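Local coordinates for protein polyhedrin (Antheraea mylitta cypovirus 4, PDB 5A9C) that forms the crystalline matrix of viral polyhedra, the occlusion bodies that probably protect embedded cypovirus particles outside the insect host, at residues Phe86-Trp92 with His131-Ala135. Sequence-based numbering, arbitrary orientation.
Sequences FNGNIDW and HLSRA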
ATOM      1  N   PHE A  86      -5.965   0.588  20.106  1.00 13.26           N
ATOM      2  CA  PHE A  86      -7.051   0.870  19.163  1.00 16.53           C
ATOM      3  C   PHE A  86      -7.843   2.085  19.637  1.00 15.63           C
ATOM      4  O   PHE A  86      -8.321   2.107  20.768  1.00 15.91           O
ATOM      5  CB  PHE A  86      -8.019  -0.317  19.086  1.00 13.58           C
ATOM      6  CG  PHE A  86      -7.437  -1.563  18.477  1.00 15.28           C
ATOM      7  CD1 PHE A  86      -6.755  -2.482  19.257  1.00 16.88           C
ATOM      8  CD2 PHE A  86      -7.620  -1.839  17.130  1.00 17.83           C
ATOM      9  CE1 PHE A  86      -6.236  -3.641  18.699  1.00 17.74           C
ATOM     10  CE2 PHE A  86      -7.108  -2.995  16.564  1.00 14.88           C
ATOM     11  CZ  PHE A  86      -6.415  -3.900  17.350  1.00 15.44           C
ATOM     12  N   ASN A  87      -8.008   3.086  18.779  1.00 15.64           N
ATOM     13  CA  ASN A  87      -8.718   4.294  19.190  1.00 21.88           C
ATOM     14  C   ASN A  87      -9.645   4.859  18.118  1.00 16.06           C
ATOM     15  O   ASN A  87      -9.265   4.980  16.951  1.00 15.08           O
ATOM     16  CB  ASN A  87      -7.727   5.371  19.650  1.00 16.89           C
ATOM     17  CG  ASN A  87      -6.701   4.838  20.637  1.00 14.13           C
ATOM     18  OD1 ASN A  87      -6.882   4.926  21.852  1.00 17.28           O
ATOM     19  ND2 ASN A  87      -5.620   4.275  20.115  1.00 11.88           N
ATOM     20  N   GLY A  88     -10.862   5.203  18.530  1.00 22.82           N
ATOM     21  CA  GLY A  88     -11.841   5.800  17.639  1.00 12.49           C
ATOM     22  C   GLY A  88     -13.120   4.993  17.525  1.00 14.31           C
ATOM     23  O   GLY A  88     -13.384   4.094  18.329  1.00 18.20           O
ATOM     24  N   ASN A  89     -13.914   5.320  16.512  1.00 17.14           N
ATOM     25  CA  ASN A  89     -15.174   4.639  16.256  1.00 15.48           C
ATOM     26  C   ASN A  89     -14.946   3.291  15.578  1.00 17.61           C
ATOM     27  O   ASN A  89     -15.432   3.038  14.474  1.00 20.99           O
ATOM     28  CB  ASN A  89     -16.076   5.523  15.391  1.00 25.48           C
ATOM     29  CG  ASN A  89     -17.455   4.933  15.191  1.00 25.57           C
ATOM     30  OD1 ASN A  89     -17.936   4.154  16.011  1.00 21.09           O
ATOM     31  ND2 ASN A  89     -18.104   5.307  14.094  1.00 29.58           N
ATOM     32  N   ILE A  90     -14.194   2.428  16.250  1.00 15.92           N
ATOM     33  CA  ILE A  90     -13.834   1.133  15.694  1.00 17.57           C
ATOM     34  C   ILE A  90     -14.885   0.070  15.996  1.00 20.26           C
ATOM     35  O   ILE A  90     -15.449   0.032  17.088  1.00 25.32           O
ATOM     36  CB  ILE A  90     -12.457   0.678  16.212  1.00 17.98           C
ATOM     37  CG1 ILE A  90     -11.377   1.664  15.750  1.00 18.42           C
ATOM     38  CG2 ILE A  90     -12.142  -0.738  15.743  1.00 16.19           C
ATOM     39  CD1 ILE A  90      -9.982   1.332  16.236  1.00 22.46           C
ATOM     40  N   ASP A  91     -15.149  -0.778  15.007  1.00 23.48           N
ATOM     41  CA  ASP A  91     -16.023  -1.931  15.177  1.00 20.65           C
ATOM     42  C   ASP A  91     -15.305  -2.972  16.032  1.00 20.61           C
ATOM     43  O   ASP A  91     -14.450  -3.709  15.539  1.00 20.48           O
ATOM     44  CB  ASP A  91     -16.385  -2.508  13.805  1.00 17.42           C
ATOM     45  CG  ASP A  91     -17.223  -3.770  13.897  1.00 29.27           C
ATOM     46  OD1 ASP A  91     -17.718  -4.089  14.997  1.00 28.54           O
ATOM     47  OD2 ASP A  91     -17.392  -4.439  12.856  1.00 41.48           O
ATOM     48  N   TRP A  92     -15.648  -3.020  17.316  1.00 18.67           N
ATOM     49  CA  TRP A  92     -14.948  -3.876  18.269  1.00 20.84           C
ATOM     50  C   TRP A  92     -15.246  -5.361  18.080  1.00 24.50           C
ATOM     51  O   TRP A  92     -14.573  -6.211  18.665  1.00 28.88           O
ATOM     52  CB  TRP A  92     -15.264  -3.463  19.706  1.00 22.31           C
ATOM     53  CG  TRP A  92     -14.895  -2.045  20.017  1.00 33.16           C
ATOM     54  CD1 TRP A  92     -15.721  -1.070  20.494  1.00 30.82           C
ATOM     55  CD2 TRP A  92     -13.605  -1.439  19.861  1.00 26.39           C
ATOM     56  NE1 TRP A  92     -15.025   0.104  20.652  1.00 32.87           N
ATOM     57  CE2 TRP A  92     -13.724  -0.096  20.270  1.00 32.70           C
ATOM     58  CE3 TRP A  92     -12.361  -1.903  19.422  1.00 18.66           C
ATOM     59  CZ2 TRP A  92     -12.648   0.791  20.250  1.00 22.84           C
ATOM     60  CZ3 TRP A  92     -11.294  -1.022  19.403  1.00 19.49           C
ATOM     61  CH2 TRP A  92     -11.444   0.309  19.814  1.00 25.73           C
ATOM     62  N   HIS A 131     -14.430   4.672  26.359  1.00 17.59           N
ATOM     63  CA  HIS A 131     -15.437   4.362  25.350  1.00 16.07           C
ATOM     64  C   HIS A 131     -14.831   4.410  23.946  1.00 19.10           C
ATOM     65  O   HIS A 131     -15.313   3.754  23.026  1.00 21.24           O
ATOM     66  CB  HIS A 131     -16.666   5.276  25.479  1.00 18.33           C
ATOM     67  CG  HIS A 131     -16.395   6.717  25.171  1.00 34.92           C
ATOM     68  ND1 HIS A 131     -16.471   7.234  23.894  1.00 34.29           N
ATOM     69  CD2 HIS A 131     -16.066   7.755  25.977  1.00 36.20           C
ATOM     70  CE1 HIS A 131     -16.192   8.525  23.926  1.00 36.93           C
ATOM     71  NE2 HIS A 131     -15.941   8.866  25.178  1.00 33.92           N
ATOM     72  N   LEU A 132     -13.749   5.169  23.799  1.00 16.44           N
ATOM     73  CA  LEU A 132     -13.104   5.349  22.503  1.00 16.84           C
ATOM     74  C   LEU A 132     -11.921   4.414  22.265  1.00 21.64           C
ATOM     75  O   LEU A 132     -11.399   4.348  21.153  1.00 18.61           O
ATOM     76  CB  LEU A 132     -12.629   6.797  22.349  1.00 18.12           C
ATOM     77  CG  LEU A 132     -13.678   7.844  21.963  1.00 30.20           C
ATOM     78  CD1 LEU A 132     -13.134   9.248  22.165  1.00 22.72           C
ATOM     79  CD2 LEU A 132     -14.135   7.642  20.524  1.00 26.07           C
ATOM     80  N   SER A 133     -11.494   3.689  23.293  1.00 21.16           N
ATOM     81  CA  SER A 133     -10.202   3.011  23.214  1.00 21.70           C
ATOM     82  C   SER A 133     -10.168   1.584  23.754  1.00 20.17           C
ATOM     83  O   SER A 133     -10.817   1.266  24.749  1.00 18.15           O
ATOM     84  CB  SER A 133      -9.139   3.841  23.938  1.00 16.84           C
ATOM     85  OG  SER A 133      -9.007   5.129  23.365  1.00 29.01           O
ATOM     86  N   ARG A 134      -9.393   0.736  23.080  1.00 19.03           N
ATOM     87  CA  ARG A 134      -9.041  -0.586  23.589  1.00 18.95           C
ATOM     88  C   ARG A 134      -7.531  -0.784  23.458  1.00 18.08           C
ATOM     89  O   ARG A 134      -6.890  -0.166  22.609  1.00 19.09           O
ATOM     90  CB  ARG A 134      -9.767  -1.687  22.808  1.00 20.80           C
ATOM     91  CG  ARG A 134     -11.278  -1.565  22.773  1.00 30.38           C
ATOM     92  CD  ARG A 134     -11.888  -1.796  24.138  1.00 30.12           C
ATOM     93  NE  ARG A 134     -13.327  -2.019  24.051  1.00 23.28           N
ATOM     94  CZ  ARG A 134     -14.241  -1.053  24.061  1.00 48.59           C
ATOM     95  NH1 ARG A 134     -13.872   0.221  24.148  1.00 25.97           N
ATOM     96  NH2 ARG A 134     -15.528  -1.364  23.979  1.00 39.82           N
ATOM     97  N   ALA A 135      -6.959  -1.641  24.295  1.00 18.12           N
ATOM     98  CA  ALA A 135      -5.537  -1.947  24.186  1.00 16.37           C
ATOM     99  C   ALA A 135      -5.263  -3.393  24.577  1.00 19.14           C
ATOM    100  O   ALA A 135      -5.949  -3.959  25.426  1.00 20.16           O
ATOM    101  CB  ALA A 135      -4.713  -0.992  25.039  1.00 19.93           C
TER
HETATM  102  O   HOH W   1     -15.425   3.294  20.177  1.00 24.16           O
HETATM  103  O   HOH W   2     -16.836   1.592  23.083  1.00 32.59           O
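An antiparallel strand pair in the six-stranded sheet of polyhedrin joins F86 and N87, at the end of strand 81-87, to R134 and S133, at the start of strand 133-139. F86 and R134 form the hydrogen-bonded pair: F86 N donates to R134 O at 2.8 Å, and R134 N donates back to F86 O at 2.9 Å. The next rung is G88 N to L132 O, 2.8 Å and nearly straight at 166°. N87 and S133, the non-hydrogen-bonded pair between these rungs, meet through their side chains on one face of the sheet. S133 OG donates to N87 OD1 at 2.6 Å. N87 OD1 also accepts from A198 N, and N87 ND2 is held by S85 OG and R39 O, which together fix the amide rotation.

On the other face the chain turns past G88 and brings the W92 indole over R134. The R134 chain bends at chi2 (-68°) and follows the ring. Its CG sits over the six-membered ring, 3.3 Å from the centroid, as a CH-pi contact. Its guanidinium stacks on the five-membered ring, planes 21° apart, with CZ 3.8 Å from that centroid. I90 O approaches the opposite indole face. R134 NH1 also makes a long hydrogen bond, 3.3 Å, to S133 O, from above the carbonyl plane. Water 1 donates to G88 O and H131 O, bridging the two loops, and accepts a weak bond from W92 NE1. The result is an arginine-tryptophan cation-pi stack laid on the F86 and R134 face of an antiparallel beta ladder.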